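Leucine-rich repeat protein (Bacteroides thetaiotaomicron, PDB 4ECN) is of unknown function, but its long arc of leucine-rich repeats and probable extracellular location are consistent with a role in binding other proteins. Local coordinates at residues D395-L400 / K415-D420; S676-S681 / S700-S705; S401-D406 / N757-Y762; E622-S627 / G647-S652; T356-V361 / K388-D393. All coordinates share one frame; numbering follows the deposited sequence.

Contact 1 of 5, residues D395-L400 / K415-D420; sequences DQRLNL and KPIKKD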
# COMPACT_ATOMS: atom_id res chain seq x y z
N ASP A 395 10.55 14.01 11.74
CA ASP A 395 11.49 15.08 12.06
C ASP A 395 11.43 15.34 13.60
O ASP A 395 10.37 15.69 14.14
CB ASP A 395 11.12 16.33 11.23
CG ASP A 395 12.12 17.47 11.20
OD1 ASP A 395 12.72 17.77 12.26
OD2 ASP A 395 12.25 18.12 10.12
N GLN A 396 12.56 15.07 14.31
CA GLN A 396 12.67 15.18 15.78
C GLN A 396 12.40 16.58 16.29
O GLN A 396 12.03 16.73 17.46
CB GLN A 396 14.05 14.73 16.29
CG GLN A 396 14.21 13.22 16.27
CD GLN A 396 13.07 12.50 16.93
OE1 GLN A 396 12.78 12.67 18.12
NE2 GLN A 396 12.40 11.68 16.16
N ARG A 397 12.50 17.60 15.41
CA ARG A 397 12.19 18.99 15.76
C ARG A 397 10.65 19.21 15.92
O ARG A 397 10.28 20.27 16.40
CB ARG A 397 12.78 19.96 14.74
CG ARG A 397 14.32 19.92 14.74
CD ARG A 397 14.91 20.71 13.60
NE ARG A 397 14.40 20.27 12.29
CZ ARG A 397 14.62 20.90 11.15
NH1 ARG A 397 15.38 21.99 11.11
NH2 ARG A 397 14.09 20.44 10.02
N LEU A 398 9.80 18.20 15.64
CA LEU A 398 8.34 18.26 15.86
C LEU A 398 8.00 18.04 17.36
O LEU A 398 6.82 18.08 17.73
CB LEU A 398 7.58 17.20 15.00
CG LEU A 398 7.62 17.34 13.47
CD1 LEU A 398 7.25 16.04 12.82
CD2 LEU A 398 6.74 18.46 12.99
N ASN A 399 9.04 17.77 18.20
CA ASN A 399 8.95 17.59 19.65
C ASN A 399 9.26 18.94 20.37
O ASN A 399 9.12 19.05 21.60
CB ASN A 399 9.91 16.48 20.12
CG ASN A 399 9.68 15.10 19.51
OD1 ASN A 399 10.62 14.37 19.25
ND2 ASN A 399 8.43 14.69 19.27
N LEU A 400 9.66 19.96 19.59
CA LEU A 400 9.90 21.31 20.07
C LEU A 400 8.60 22.03 20.17
O LEU A 400 7.62 21.62 19.52
CB LEU A 400 10.86 22.07 19.15
CG LEU A 400 12.31 21.58 19.02
CD1 LEU A 400 12.98 22.19 17.82
CD2 LEU A 400 13.11 21.95 20.24
N LYS A 415 17.31 23.98 7.83
CA LYS A 415 16.34 23.32 6.96
C LYS A 415 14.93 23.36 7.58
O LYS A 415 14.82 23.26 8.81
CB LYS A 415 16.75 21.87 6.62
CG LYS A 415 16.76 20.88 7.78
CD LYS A 415 16.68 19.44 7.27
CE LYS A 415 16.39 18.45 8.38
NZ LYS A 415 16.08 17.09 7.86
N PRO A 416 13.85 23.54 6.78
CA PRO A 416 12.50 23.62 7.37
C PRO A 416 12.06 22.32 8.03
O PRO A 416 12.53 21.23 7.66
CB PRO A 416 11.60 23.95 6.17
CG PRO A 416 12.35 23.49 4.99
CD PRO A 416 13.80 23.71 5.31
N ILE A 417 11.15 22.43 9.01
CA ILE A 417 10.66 21.27 9.75
C ILE A 417 9.53 20.63 8.92
O ILE A 417 8.56 21.30 8.56
CB ILE A 417 10.25 21.64 11.20
CG1 ILE A 417 11.43 22.35 11.91
CG2 ILE A 417 9.82 20.39 11.96
CD1 ILE A 417 11.16 22.97 13.16
N LYS A 418 9.73 19.34 8.60
CA LYS A 418 8.85 18.48 7.80
C LYS A 418 7.66 17.98 8.61
O LYS A 418 7.86 17.12 9.48
CB LYS A 418 9.66 17.26 7.28
CG LYS A 418 10.86 17.59 6.41
CD LYS A 418 12.02 16.60 6.67
CE LYS A 418 13.25 16.86 5.82
NZ LYS A 418 13.81 18.24 6.00
N LYS A 419 6.41 18.47 8.31
CA LYS A 419 5.17 18.06 9.02
C LYS A 419 5.05 16.52 9.12
O LYS A 419 5.56 15.80 8.24
CB LYS A 419 3.88 18.64 8.37
CG LYS A 419 3.61 18.19 6.94
CD LYS A 419 2.24 18.63 6.43
CE LYS A 419 2.05 18.28 4.97
NZ LYS A 419 0.75 18.77 4.42
N ASP A 420 4.41 16.02 10.20
CA ASP A 420 4.26 14.58 10.35
C ASP A 420 3.19 14.09 9.35
O ASP A 420 1.99 14.36 9.49
CB ASP A 420 3.94 14.16 11.79
CG ASP A 420 3.90 12.66 11.99
OD1 ASP A 420 4.43 11.93 11.12
OD2 ASP A 420 3.40 12.22 13.04
O HOH W 1 8.42 14.01 9.75
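Arg397 reaches across to segment 415-420 with its guanidinium, whose NH1 gives Lys415 O a hydrogen bond of 2.7 Å; NH2 adds a weak one to the same oxygen. Ile417 lies over one face of this group, its CG1 3.5 Å above the plane and over the centre. Arginine suits the place because its edge can donate while its flat face accepts an aliphatic branch. The other branch of Ile417, CG2, meets Leu398 CD2 at 3.8 Å, and Leu398 CD1 passes on to Lys418 O and Asp420 CB. The guanidinium is aimed by Asp395. A bend at chi3 (-56°) turns it back so that it grips the carboxylate side-on, NE to OD1 and NH2 to OD2, both in plane and both on syn lone pairs. Asp395 OD1 also accepts from Arg397 N, which makes an Asx turn at the start of the 3-10 segment 396-399; through Gln396, Asn399 and Leu400 this part of the chain rests on the parallel sheet of the leucine-rich repeats. OD2 of Asp395 takes a second, nearly straight bond from Lys418 N at 3.2 Å, coming from above the carboxylate plane. Lys415 NZ and Lys418 NZ, 4.6 and 4.4 Å from Asp395 OD2, may favour the charged carboxylate further. A water joins Asp395 N to Lys418 O. Farther out, Asn409 holds Ile417 N, and Ile417 leans on Ile408 of helix 402-409.

Contact 2 of 5, residues S676-S681 / S700-S705; sequences STVTLS and STIILS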
# COMPACT_ATOMS: atom_id res chain seq x y z
N SER A 676 23.09 15.29 16.04
CA SER A 676 22.76 16.71 16.02
C SER A 676 21.59 17.03 16.95
O SER A 676 21.63 18.05 17.60
CB SER A 676 22.43 17.16 14.60
OG SER A 676 23.48 16.83 13.71
N THR A 677 20.57 16.14 17.02
CA THR A 677 19.40 16.34 17.87
C THR A 677 19.29 15.18 18.89
O THR A 677 19.41 14.00 18.54
CB THR A 677 18.11 16.49 17.04
OG1 THR A 677 18.24 17.60 16.15
CG2 THR A 677 16.88 16.68 17.90
N VAL A 678 19.06 15.55 20.16
CA VAL A 678 18.91 14.61 21.27
C VAL A 678 17.58 14.93 21.93
O VAL A 678 17.40 16.06 22.39
CB VAL A 678 20.10 14.62 22.26
CG1 VAL A 678 19.82 13.72 23.46
CG2 VAL A 678 21.39 14.21 21.56
N THR A 679 16.62 13.97 21.89
CA THR A 679 15.30 14.18 22.47
C THR A 679 15.22 13.43 23.77
O THR A 679 15.32 12.20 23.78
CB THR A 679 14.18 13.78 21.51
OG1 THR A 679 14.45 14.26 20.19
CG2 THR A 679 12.80 14.22 22.02
N LEU A 680 15.04 14.17 24.85
CA LEU A 680 14.95 13.63 26.19
C LEU A 680 13.74 14.19 26.92
O LEU A 680 13.71 14.19 28.15
CB LEU A 680 16.24 13.94 26.96
CG LEU A 680 17.51 13.17 26.55
CD1 LEU A 680 18.75 13.85 27.07
CD2 LEU A 680 17.43 11.72 26.97
N SER A 681 12.73 14.63 26.16
CA SER A 681 11.49 15.17 26.72
C SER A 681 10.64 14.04 27.29
O SER A 681 10.78 12.89 26.84
CB SER A 681 10.72 15.97 25.67
OG SER A 681 10.45 15.17 24.54
N SER A 700 23.26 20.14 18.48
CA SER A 700 22.83 21.48 18.04
C SER A 700 21.42 21.80 18.54
O SER A 700 21.06 22.97 18.63
CB SER A 700 22.88 21.60 16.53
OG SER A 700 21.98 20.70 15.91
N THR A 701 20.60 20.76 18.85
CA THR A 701 19.25 20.89 19.41
C THR A 701 19.14 19.90 20.57
O THR A 701 19.41 18.71 20.38
CB THR A 701 18.17 20.65 18.33
OG1 THR A 701 18.42 21.47 17.19
CG2 THR A 701 16.78 20.96 18.84
N ILE A 702 18.79 20.40 21.79
CA ILE A 702 18.61 19.54 22.97
C ILE A 702 17.17 19.71 23.41
O ILE A 702 16.77 20.83 23.70
CB ILE A 702 19.66 19.79 24.11
CG1 ILE A 702 19.60 18.70 25.19
CG2 ILE A 702 19.59 21.20 24.74
CD1 ILE A 702 20.22 17.48 24.85
N ILE A 703 16.38 18.62 23.41
CA ILE A 703 14.97 18.74 23.79
C ILE A 703 14.82 18.08 25.17
O ILE A 703 14.89 16.86 25.29
CB ILE A 703 13.98 18.17 22.71
CG1 ILE A 703 14.37 18.65 21.29
CG2 ILE A 703 12.54 18.57 23.02
CD1 ILE A 703 13.59 18.06 20.18
N LEU A 704 14.70 18.93 26.21
CA LEU A 704 14.58 18.50 27.61
C LEU A 704 13.27 18.96 28.26
O LEU A 704 13.22 19.09 29.48
CB LEU A 704 15.75 19.05 28.43
CG LEU A 704 17.10 18.37 28.22
CD1 LEU A 704 18.25 19.29 28.66
CD2 LEU A 704 17.15 16.99 28.87
N SER A 705 12.19 19.13 27.44
CA SER A 705 10.90 19.57 27.96
C SER A 705 10.25 18.44 28.73
O SER A 705 10.56 17.29 28.50
CB SER A 705 9.99 20.09 26.84
OG SER A 705 9.46 19.09 26.00
O HOH W 2 19.46 19.82 15.29
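Ser676 O is gripped by two backbone donors of segment 700-705, Ser700 N at 2.8 Å and Thr701 N at 3.2 Å, so one carbonyl serves two successive amides where the chain turns its corner at Ser676. Beyond it the parallel pairing is regular: Thr701 O accepts from Val678 N, Val678 O from Ile703 N at 2.9 Å, and Ile703 O from Leu680 N at 2.7 Å. The two strands are almost exactly aligned, 3° apart.

Side chains stand in matching rows. On one face Thr677 pairs with Thr701 and Thr679 with Ile703. A water bonds to the hydroxyls of Thr677, Thr701 and Ser700, 2.7 Å from each OG1 and OG; threonine suits positions 677 and 701 because the two hydroxyls can share this water, while the packing of Thr677 CG2 on Thr701 is loose. Thr679 OG1 has its polar partner in Gln396 of the loop 395-400 that lies over this face. The opposite face is wholly apolar. Ile702, with CG1 anti to the backbone N (chi1 -169°), lays CD1 against Val678 CB at 3.9 Å, and both belong to the hydrophobic interior, where Leu692 of helix 690-694 also touches Ile702. Just past the strands Leu704 CD2 rests on Leu680 CB at 3.7 Å. Such in-register stacking of short parallel strands, with leucines repeated at equivalent positions and asparagines just after each strand (Asn683, Asn707) bonding the carbonyls of Leu680 and Leu704, is the signature of the leucine-rich repeat solenoid.

Contact 3 of 5, residues S401-D406 / N757-Y762; sequences SDLLQD and NMDVSY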
# COMPACT_ATOMS: atom_id res chain seq x y z
N SER A 401 8.57 23.13 20.92
CA SER A 401 7.38 23.98 21.05
C SER A 401 7.07 24.65 19.74
O SER A 401 7.98 24.83 18.91
CB SER A 401 7.60 25.04 22.12
OG SER A 401 8.64 25.95 21.77
N ASP A 402 5.80 25.12 19.58
CA ASP A 402 5.40 25.83 18.38
C ASP A 402 6.29 27.05 18.19
O ASP A 402 6.79 27.21 17.09
CB ASP A 402 3.91 26.21 18.40
CG ASP A 402 2.98 25.01 18.22
OD1 ASP A 402 3.38 23.87 18.59
OD2 ASP A 402 1.82 25.22 17.77
N LEU A 403 6.62 27.80 19.27
CA LEU A 403 7.56 28.93 19.20
C LEU A 403 8.89 28.55 18.53
O LEU A 403 9.32 29.25 17.60
CB LEU A 403 7.85 29.47 20.63
CG LEU A 403 9.13 30.32 20.83
CD1 LEU A 403 9.09 31.65 20.10
CD2 LEU A 403 9.39 30.55 22.29
N LEU A 404 9.55 27.46 19.01
CA LEU A 404 10.87 27.05 18.54
C LEU A 404 10.81 26.51 17.12
O LEU A 404 11.76 26.69 16.37
CB LEU A 404 11.52 26.01 19.48
CG LEU A 404 11.75 26.48 20.95
CD1 LEU A 404 12.60 25.51 21.70
CD2 LEU A 404 12.43 27.82 21.02
N GLN A 405 9.68 25.93 16.72
CA GLN A 405 9.52 25.44 15.36
C GLN A 405 9.39 26.60 14.40
O GLN A 405 10.07 26.61 13.40
CB GLN A 405 8.32 24.51 15.24
CG GLN A 405 8.47 23.19 16.01
CD GLN A 405 7.37 22.24 15.62
OE1 GLN A 405 6.99 22.13 14.46
NE2 GLN A 405 6.88 21.51 16.59
N ASP A 406 8.58 27.60 14.76
CA ASP A 406 8.36 28.82 13.99
C ASP A 406 9.69 29.52 13.75
O ASP A 406 10.02 29.79 12.60
CB ASP A 406 7.37 29.74 14.73
CG ASP A 406 5.96 29.15 14.83
OD1 ASP A 406 5.65 28.19 14.05
OD2 ASP A 406 5.17 29.65 15.67
N ASN A 757 17.45 29.69 19.54
CA ASN A 757 16.09 29.47 20.01
C ASN A 757 16.06 28.85 21.39
O ASN A 757 16.69 27.81 21.63
CB ASN A 757 15.37 28.55 19.02
CG ASN A 757 15.82 28.73 17.60
OD1 ASN A 757 15.67 29.80 17.00
ND2 ASN A 757 16.50 27.71 17.07
N MSE A 758 15.31 29.48 22.32
CA MSE A 758 15.20 28.95 23.68
C MSE A 758 13.80 29.16 24.23
O MSE A 758 13.25 30.25 24.12
CB MSE A 758 16.23 29.56 24.64
CG MSE A 758 16.24 28.85 25.98
SE MSE A 758 17.82 29.14 26.99
CE MSE A 758 17.29 28.28 28.61
N ASP A 759 13.25 28.10 24.83
CA ASP A 759 11.92 28.16 25.43
C ASP A 759 11.96 27.60 26.86
O ASP A 759 12.27 26.43 27.07
CB ASP A 759 10.89 27.40 24.57
CG ASP A 759 9.45 27.82 24.77
OD1 ASP A 759 9.14 28.41 25.84
OD2 ASP A 759 8.62 27.54 23.89
N VAL A 760 11.69 28.49 27.84
CA VAL A 760 11.64 28.14 29.26
C VAL A 760 10.21 28.37 29.78
O VAL A 760 10.02 28.58 30.98
CB VAL A 760 12.69 28.87 30.14
CG1 VAL A 760 14.05 28.22 30.00
CG2 VAL A 760 12.76 30.37 29.87
N SER A 761 9.19 28.27 28.87
CA SER A 761 7.78 28.42 29.24
C SER A 761 7.36 27.31 30.18
O SER A 761 7.85 26.18 30.05
CB SER A 761 6.88 28.44 28.02
OG SER A 761 7.18 29.59 27.24
N TYR A 762 6.43 27.62 31.12
CA TYR A 762 5.90 26.67 32.11
C TYR A 762 7.05 26.19 32.99
O TYR A 762 7.54 25.07 32.85
CB TYR A 762 5.15 25.51 31.44
CG TYR A 762 3.92 25.94 30.65
CD1 TYR A 762 4.03 26.34 29.32
CD2 TYR A 762 2.65 25.91 31.23
CE1 TYR A 762 2.90 26.73 28.60
CE2 TYR A 762 1.52 26.29 30.51
CZ TYR A 762 1.65 26.72 29.19
OH TYR A 762 0.53 27.11 28.49
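Ser401 OG donates to Asp759 OD2 at 2.7 Å, using the anti lone pair of that oxygen, and this bond marks the close-packed side of the contact. The same hydroxyl accepts from Leu404 N, so Ser401 is both the N-cap of helix 402-409 and its link to strand 757-759; OG sits between the backbone N and the carbonyl carbon (chi1 64°), from where it serves both partners. Leucines close in around it. Leu404 lays CG on Asp759 CB at 3.8 Å and sends CD2 to Asn757 CB at 3.6 Å, while Leu403 CD2 comes within 3.5 Å of Asp759 OD2. Segments 402-406 and 757-759 run nearly antiparallel, at 174°, and their axes approach to 8.3 Å, a gap leucines bridge well. On the other side of the helix Asp402 is exposed, and Gln405 points away from the strand, its NE2 bonding Leu400 O. Asp759 OD1 is occupied separately, by Ser761 N in an Asx turn and by Ser761 OG on its syn side. With both carboxylate oxygens bonded in a buried setting, and with the N-terminal end of a helix close by, Asp759 is probably held as the charged form and fixed in its rotation.

Contact 4 of 5, residues E622-S627 / G647-S652; sequences EGLGFS and GSVDFS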
# COMPACT_ATOMS: atom_id res chain seq x y z
N GLU A 622 20.31 8.01 10.18
CA GLU A 622 19.63 9.30 10.23
C GLU A 622 19.05 9.48 11.66
O GLU A 622 19.66 10.20 12.44
CB GLU A 622 18.58 9.47 9.12
CG GLU A 622 17.85 10.81 9.16
CD GLU A 622 18.65 12.09 9.33
OE1 GLU A 622 19.65 12.29 8.60
OE2 GLU A 622 18.23 12.92 10.17
N GLY A 623 17.96 8.80 12.00
CA GLY A 623 17.33 8.89 13.32
C GLY A 623 16.95 7.54 13.90
O GLY A 623 16.37 6.69 13.22
N LEU A 624 17.32 7.35 15.17
CA LEU A 624 17.07 6.14 15.95
C LEU A 624 15.92 6.36 16.93
O LEU A 624 15.80 7.46 17.48
CB LEU A 624 18.34 5.76 16.70
CG LEU A 624 19.61 5.60 15.88
CD1 LEU A 624 20.77 5.35 16.79
CD2 LEU A 624 19.51 4.44 14.90
N GLY A 625 15.08 5.35 17.13
CA GLY A 625 13.92 5.48 18.01
C GLY A 625 13.94 4.55 19.20
O GLY A 625 14.03 3.32 19.04
N PHE A 626 13.89 5.15 20.41
CA PHE A 626 13.84 4.43 21.69
C PHE A 626 12.75 5.03 22.57
O PHE A 626 12.73 4.80 23.78
CB PHE A 626 15.19 4.47 22.43
CG PHE A 626 16.43 4.21 21.60
CD1 PHE A 626 17.09 5.26 20.97
CD2 PHE A 626 16.95 2.93 21.47
CE1 PHE A 626 18.23 5.03 20.22
CE2 PHE A 626 18.09 2.70 20.72
CZ PHE A 626 18.73 3.75 20.10
N SER A 627 11.85 5.83 21.96
CA SER A 627 10.80 6.51 22.69
C SER A 627 9.75 5.55 23.18
O SER A 627 9.63 4.44 22.66
CB SER A 627 10.14 7.57 21.82
OG SER A 627 9.28 6.95 20.88
N GLY A 647 21.71 12.04 12.58
CA GLY A 647 20.73 13.12 12.60
C GLY A 647 20.11 13.32 13.98
O GLY A 647 19.97 14.47 14.43
N SER A 648 19.75 12.20 14.67
CA SER A 648 19.09 12.30 15.96
C SER A 648 18.94 10.96 16.74
O SER A 648 18.94 9.86 16.16
CB SER A 648 17.69 12.86 15.77
OG SER A 648 16.93 12.09 14.84
N VAL A 649 18.72 11.07 18.07
CA VAL A 649 18.35 9.96 18.93
C VAL A 649 17.09 10.39 19.64
O VAL A 649 17.04 11.54 20.12
CB VAL A 649 19.43 9.47 19.91
CG1 VAL A 649 20.52 8.71 19.17
CG2 VAL A 649 20.02 10.60 20.74
N ASP A 650 16.05 9.54 19.65
CA ASP A 650 14.79 9.87 20.33
C ASP A 650 14.59 8.98 21.57
O ASP A 650 14.36 7.76 21.48
CB ASP A 650 13.58 9.74 19.38
CG ASP A 650 12.21 10.06 19.98
OD1 ASP A 650 12.16 10.78 21.03
OD2 ASP A 650 11.19 9.64 19.37
N PHE A 651 14.68 9.62 22.74
CA PHE A 651 14.49 8.96 24.03
C PHE A 651 13.32 9.57 24.78
O PHE A 651 13.26 9.46 26.01
CB PHE A 651 15.78 9.07 24.86
CG PHE A 651 16.96 8.30 24.34
CD1 PHE A 651 17.03 6.92 24.50
CD2 PHE A 651 18.06 8.95 23.82
CE1 PHE A 651 18.14 6.21 24.07
CE2 PHE A 651 19.18 8.24 23.39
CZ PHE A 651 19.21 6.87 23.50
N SER A 652 12.40 10.20 24.07
CA SER A 652 11.23 10.81 24.69
C SER A 652 10.32 9.74 25.30
O SER A 652 10.36 8.59 24.88
CB SER A 652 10.44 11.65 23.67
OG SER A 652 9.96 10.89 22.58
O HOH W 3 15.06 9.68 16.17
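Gly623, Leu624 and Gly625 pair in parallel with Ser648, Val649 and Asp650, two adjacent strands of the sheet that leucine-rich repeats build along their concave side. Glu622 O accepts from Ser648 N at 3.0 Å and, weakly, from Gly647 N; then Leu624 N bonds to Ser648 O, Asp650 N to Leu624 O at 3.0 Å, and Phe626 N to Asp650 O at 2.9 Å. Glycine probably suits position 623, since Ser648 OG sits beside its CA on the face where a CB would point.

Apolar contacts gather on the face of Leu624 and Val649, which turns into the core of the solenoid. Leu624 CD1 meets Val649 CG1 at 4.1 Å. Just beyond the strands Phe626 and Phe651 fill successive positions of the hydrophobic core, the two phenyl groups leaving the backbone in the same direction. Their planes are within 11° of parallel, with centroids 4.8 Å apart, but the rings are slid apart so that they barely overlap. Leu600 of strand 596-601 and Pro635 extend this packing.

Polar side chains take the other face. Asp650 carries its carboxylate out with CG anti to the backbone N (chi1 180°), which lets OD1 turn back to Ser652 N in an Asx turn; OD2 is bonded by the hydroxyl of Tyr394, just ahead of segment 395-400. Ser627 passes its CB beside that OD2, its own hydroxyl bonding to Asp603. Asp650 OD1 also accepts from Ser652 OG at 2.7 Å, on the syn side and 17° out of the carboxylate plane.

Contact 5 of 5, residues T356-V361 / K388-D393; sequences THSETV and KKMFLD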
# COMPACT_ATOMS: atom_id res chain seq x y z
N THR A 356 -0.45 -5.11 -0.04
CA THR A 356 0.59 -4.12 0.30
C THR A 356 0.21 -3.37 1.56
O THR A 356 -0.98 -3.19 1.85
CB THR A 356 0.74 -3.17 -0.90
OG1 THR A 356 1.54 -3.83 -1.87
CG2 THR A 356 1.38 -1.90 -0.59
N HIS A 357 1.21 -2.93 2.32
CA HIS A 357 1.00 -2.14 3.53
C HIS A 357 0.39 -0.76 3.18
O HIS A 357 -0.24 -0.14 4.03
CB HIS A 357 2.32 -1.98 4.30
CG HIS A 357 3.41 -1.37 3.49
ND1 HIS A 357 4.25 -2.15 2.72
CD2 HIS A 357 3.77 -0.07 3.35
CE1 HIS A 357 5.07 -1.30 2.12
NE2 HIS A 357 4.83 -0.04 2.49
N SER A 358 0.56 -0.33 1.92
CA SER A 358 0.15 0.95 1.34
C SER A 358 -1.18 0.85 0.52
O SER A 358 -1.68 1.88 0.06
CB SER A 358 1.28 1.44 0.43
OG SER A 358 1.21 2.83 0.16
N GLU A 359 -1.74 -0.37 0.36
CA GLU A 359 -2.93 -0.65 -0.45
C GLU A 359 -4.12 0.32 -0.11
O GLU A 359 -4.68 0.93 -1.03
CB GLU A 359 -3.35 -2.11 -0.22
CG GLU A 359 -3.94 -2.86 -1.41
CD GLU A 359 -4.15 -4.34 -1.15
OE1 GLU A 359 -3.62 -4.84 -0.13
OE2 GLU A 359 -4.88 -5.00 -1.93
N THR A 360 -4.45 0.50 1.18
CA THR A 360 -5.58 1.38 1.57
C THR A 360 -5.27 2.87 1.39
O THR A 360 -6.18 3.71 1.40
CB THR A 360 -5.96 1.12 3.01
OG1 THR A 360 -4.79 1.29 3.80
CG2 THR A 360 -6.55 -0.27 3.20
N VAL A 361 -3.99 3.21 1.23
CA VAL A 361 -3.56 4.58 1.05
C VAL A 361 -3.43 4.89 -0.44
O VAL A 361 -4.00 5.87 -0.88
CB VAL A 361 -2.24 4.81 1.83
CG1 VAL A 361 -1.56 6.12 1.45
CG2 VAL A 361 -2.46 4.71 3.33
N LYS A 388 9.17 2.37 6.41
CA LYS A 388 9.83 3.25 7.36
C LYS A 388 9.28 4.68 7.26
O LYS A 388 8.95 5.26 8.28
CB LYS A 388 11.35 3.23 7.12
CG LYS A 388 12.15 3.77 8.29
CD LYS A 388 13.65 3.52 8.13
CE LYS A 388 14.39 4.44 7.18
NZ LYS A 388 14.85 5.69 7.84
N LYS A 389 9.16 5.23 6.03
CA LYS A 389 8.70 6.60 5.78
C LYS A 389 7.21 6.75 6.08
O LYS A 389 6.79 7.80 6.61
CB LYS A 389 8.99 7.05 4.32
CG LYS A 389 10.50 7.04 3.97
CD LYS A 389 10.84 7.62 2.57
CE LYS A 389 12.02 6.96 1.86
NZ LYS A 389 11.60 5.86 0.92
N MSE A 390 6.43 5.71 5.78
CA MSE A 390 4.98 5.72 5.99
C MSE A 390 4.59 5.62 7.45
O MSE A 390 3.56 6.18 7.79
CB MSE A 390 4.30 4.58 5.23
CG MSE A 390 2.79 4.49 5.45
SE MSE A 390 1.84 3.87 3.91
CE MSE A 390 0.56 2.96 4.72
N PHE A 391 5.35 4.88 8.29
CA PHE A 391 4.91 4.72 9.68
C PHE A 391 5.93 5.01 10.76
O PHE A 391 5.51 4.99 11.93
CB PHE A 391 4.51 3.25 9.91
CG PHE A 391 3.44 2.69 8.99
CD1 PHE A 391 2.10 3.00 9.18
CD2 PHE A 391 3.78 1.81 7.98
CE1 PHE A 391 1.13 2.48 8.34
CE2 PHE A 391 2.79 1.26 7.15
CZ PHE A 391 1.48 1.58 7.36
N LEU A 392 7.23 5.17 10.48
CA LEU A 392 8.14 5.22 11.62
C LEU A 392 8.89 6.54 11.74
O LEU A 392 8.91 7.10 12.84
CB LEU A 392 9.15 4.07 11.55
CG LEU A 392 8.55 2.66 11.23
CD1 LEU A 392 9.62 1.65 10.84
CD2 LEU A 392 7.57 2.19 12.31
N ASP A 393 9.53 7.01 10.68
CA ASP A 393 10.33 8.24 10.74
C ASP A 393 9.50 9.49 10.87
O ASP A 393 8.43 9.61 10.26
CB ASP A 393 11.17 8.40 9.45
CG ASP A 393 12.28 7.40 9.22
OD1 ASP A 393 12.93 6.98 10.21
OD2 ASP A 393 12.60 7.15 8.04
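The type I turn from Thr356 to Glu359 brings His357 and Ser358 to face the last turn of helix 386-391 at Met390, with 8.2 Å between Ser358 CA and Met390 CA, so side chains fill the gap. Beyond the turn a short helix begins and offers Val361; on the other segment Lys388 O accepts from both Leu392 N and Asp393 N near the helix end. Met390, present as selenomethionine, does most of the bridging. Its CG stands anti to the backbone N (chi1 178°), which directs the chain toward the turn, and bends at chi2 and chi3 bring CE to His357 O and, at 3.8 Å, to Val361 CG2. SE approaches the edge of the His357 ring near its plane, 4.4 Å from CD2, and touches Ser358 OG, whose hydroxyl is bonded to Ser362. Phe391 takes Met390 CG over the centre of one ring face, 3.6 Å above the plane, and brings CE2 within 4.1 Å of His357 CD2. No hydrogen bond crosses between the segments. Histidine fits because its nitrogens find partners elsewhere while its carbon edge faces the apolar cluster: ND1 is bonded to Glu497 and NE2 to His386. Helix 386-391 also lies against the repeat sheet, with Phe391 on Tyr499 of strand 495-499 and Lys388, salt-bridged to Asp393, paired with Asp599 of strand 596-601.

Overall arrangement
Contact 5 comes first along the chain and lies nearest its centre; contact 1 follows directly, and the two belong to the long excursion between strands 351-353 and 452-456. Contact 4 pairs strand 623-625 with 646-650 and contact 2 pairs 675-679 with 701-703, four successive strands of the ten-stranded parallel sheet; these two contact centres are about 10 Å apart. Contact 3 reaches back over 350 residues, setting helix 402-409 on strand 757-759 of that sheet. Contact 1 touches contacts 2, 3 and 4, with centres 12 to 13 Å away, whereas the centres of contacts 3 and 5 lie about 31 Å apart. The excursion thus lies over part of the concave face and probably helps link distant repeats.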